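Long-range contact in antigen MTB48, Mycobacterial protein (Mycobacterium smegmatis, PDB 4WJ1), which is exported by the ESX-1 type VII secretion system and is probably involved in DNA conjugation, at least in the recipient strain: residues A217-D222 and S273-I278. Residues are numbered along the deposited sequence; the frame is centred on the assembly and turned at random.
Sequences ATTFVD and SQIQEI
T219 and F220, neighbours on helix 187-230, meet the chain as it leaves helix 248-272 at S273, Q274 and I275. The methyl CG2 of T219 does most of the reaching: it lies 3.9 Å from the backbone O of Q274, 4.4 Å from the branch methyl CG2 of I275 and 4.5 Å from S273 CA. It gets there because CG2 stands anti to the backbone N, while OG1 (chi1 -72°) lies beside that N and hydrogen-bonds back to O of Q215 on its own helix. At the next residue, CB of S273 sits at the edge of the F220 ring, near the ring plane, 4.1 Å from CD1; the CA atoms of the two segments come closest here, with F220 CA 4.7 Å from S273 CA. No hydrogen bond joins the two segments, so they meet by van der Waals packing over a modest 179 Å². The S273 hydroxyl, held between the backbone N and the carbonyl carbon (chi1 69°), turns back to bond O of Y269 in the helix just left. S273 is the first residue to abandon helical angles, and Q274 and I275 then run extended alongside helix 187-230. There the N of Q276 is held by OE1 of E216, one polar tie just beyond the packed residues. Helix 40-96 backs the contact, V45 touching both F220 and S273 and L49 touching I275, while M156 of helix 154-178 also packs on F220. The contact thus lays the tail after the last helix along the elongated helical bundle of EspB, within its PPE domain and against the long helix 40-96 of the PE region.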
loop_
_atom_site.group_PDB
_atom_site.type_symbol
_atom_site.label_atom_id
_atom_site.label_comp_id
_atom_site.label_asym_id
_atom_site.label_seq_id
_atom_site.Cartn_x
_atom_site.Cartn_y
_atom_site.Cartn_z
ATOM N N ALA A 217 5.576 -2.202 11.970
ATOM C CA ALA A 217 4.623 -2.667 12.972
ATOM C C ALA A 217 5.271 -3.712 13.885
ATOM O O ALA A 217 5.065 -3.700 15.099
ATOM C CB ALA A 217 3.365 -3.240 12.303
ATOM N N THR A 218 6.056 -4.608 13.292
ATOM C CA THR A 218 6.800 -5.597 14.056
ATOM C C THR A 218 7.719 -4.916 15.058
ATOM O O THR A 218 7.810 -5.305 16.220
ATOM C CB THR A 218 7.635 -6.494 13.138
ATOM O OG1 THR A 218 6.765 -7.355 12.392
ATOM C CG2 THR A 218 8.615 -7.334 13.951
ATOM N N THR A 219 8.400 -3.884 14.599
ATOM C CA THR A 219 9.288 -3.124 15.459
ATOM C C THR A 219 8.523 -2.569 16.657
ATOM O O THR A 219 8.995 -2.625 17.787
ATOM C CB THR A 219 9.958 -2.010 14.657
ATOM O OG1 THR A 219 10.922 -2.615 13.790
ATOM C CG2 THR A 219 10.664 -1.018 15.565
ATOM N N PHE A 220 7.317 -2.079 16.395
ATOM C CA PHE A 220 6.455 -1.540 17.430
ATOM C C PHE A 220 5.975 -2.625 18.415
ATOM O O PHE A 220 6.172 -2.494 19.616
ATOM C CB PHE A 220 5.275 -0.835 16.768
ATOM C CG PHE A 220 4.234 -0.332 17.723
ATOM C CD1 PHE A 220 4.588 0.289 18.902
ATOM C CD2 PHE A 220 2.895 -0.442 17.411
ATOM C CE1 PHE A 220 3.634 0.772 19.760
ATOM C CE2 PHE A 220 1.934 0.041 18.269
ATOM C CZ PHE A 220 2.308 0.647 19.449
ATOM N N VAL A 221 5.368 -3.702 17.917
ATOM C CA VAL A 221 4.844 -4.701 18.826
ATOM C C VAL A 221 5.962 -5.402 19.597
ATOM O O VAL A 221 5.787 -5.732 20.772
ATOM C CB VAL A 221 3.968 -5.732 18.103
ATOM C CG1 VAL A 221 2.727 -5.061 17.578
ATOM C CG2 VAL A 221 4.718 -6.414 16.999
ATOM N N ASP A 222 7.116 -5.596 18.970
ATOM C CA ASP A 222 8.246 -6.149 19.707
ATOM C C ASP A 222 8.611 -5.238 20.866
ATOM O O ASP A 222 8.844 -5.706 21.984
ATOM C CB ASP A 222 9.461 -6.355 18.806
ATOM C CG ASP A 222 9.291 -7.536 17.852
ATOM O OD1 ASP A 222 8.278 -8.258 17.975
ATOM O OD2 ASP A 222 10.177 -7.748 16.986
ATOM N N SER A 273 10.699 1.759 19.780
ATOM C CA SER A 273 9.512 1.726 18.938
ATOM C C SER A 273 9.542 2.800 17.865
ATOM O O SER A 273 8.542 3.009 17.189
ATOM C CB SER A 273 8.243 1.883 19.781
ATOM O OG SER A 273 8.148 3.196 20.310
ATOM N N GLN A 274 10.668 3.494 17.720
ATOM C CA GLN A 274 10.807 4.488 16.656
ATOM C C GLN A 274 10.672 3.826 15.298
ATOM O O GLN A 274 11.336 2.832 15.018
ATOM C CB GLN A 274 12.151 5.206 16.734
ATOM C CG GLN A 274 12.207 6.339 17.732
ATOM C CD GLN A 274 13.592 6.943 17.816
ATOM O OE1 GLN A 274 14.324 6.699 18.777
ATOM N NE2 GLN A 274 13.965 7.733 16.805
ATOM N N ILE A 275 9.809 4.381 14.457
ATOM C CA ILE A 275 9.572 3.832 13.130
ATOM C C ILE A 275 9.731 4.907 12.070
ATOM O O ILE A 275 9.696 6.102 12.376
ATOM C CB ILE A 275 8.176 3.243 13.021
ATOM C CG1 ILE A 275 7.150 4.340 13.297
ATOM C CG2 ILE A 275 8.012 2.102 13.991
ATOM C CD1 ILE A 275 5.742 3.888 13.110
ATOM N N GLN A 276 9.903 4.494 10.822
ATOM C CA GLN A 276 10.058 5.468 9.754
ATOM C C GLN A 276 8.822 5.518 8.864
ATOM O O GLN A 276 8.113 4.518 8.695
ATOM C CB GLN A 276 11.307 5.179 8.921
ATOM C CG GLN A 276 11.772 3.732 8.915
ATOM C CD GLN A 276 13.123 3.563 8.221
ATOM O OE1 GLN A 276 14.144 4.078 8.690
ATOM N NE2 GLN A 276 13.130 2.848 7.092
ATOM N N GLU A 277 8.563 6.706 8.328
ATOM C CA GLU A 277 7.438 6.960 7.441
ATOM C C GLU A 277 7.534 6.106 6.183
ATOM O O GLU A 277 8.612 5.927 5.625
ATOM C CB GLU A 277 7.381 8.448 7.070
ATOM C CG GLU A 277 6.146 8.850 6.276
ATOM C CD GLU A 277 6.147 10.317 5.870
ATOM O OE1 GLU A 277 7.052 11.070 6.305
ATOM O OE2 GLU A 277 5.239 10.712 5.104
ATOM N N ILE A 278 6.402 5.556 5.766
ATOM C CA ILE A 278 6.308 4.828 4.515
ATOM C C ILE A 278 5.835 5.822 3.479
ATOM O O ILE A 278 4.719 6.338 3.579
ATOM C CB ILE A 278 5.318 3.644 4.594
ATOM C CG1 ILE A 278 5.616 2.759 5.807
ATOM C CG2 ILE A 278 5.360 2.824 3.323
ATOM C CD1 ILE A 278 6.953 2.061 5.721
#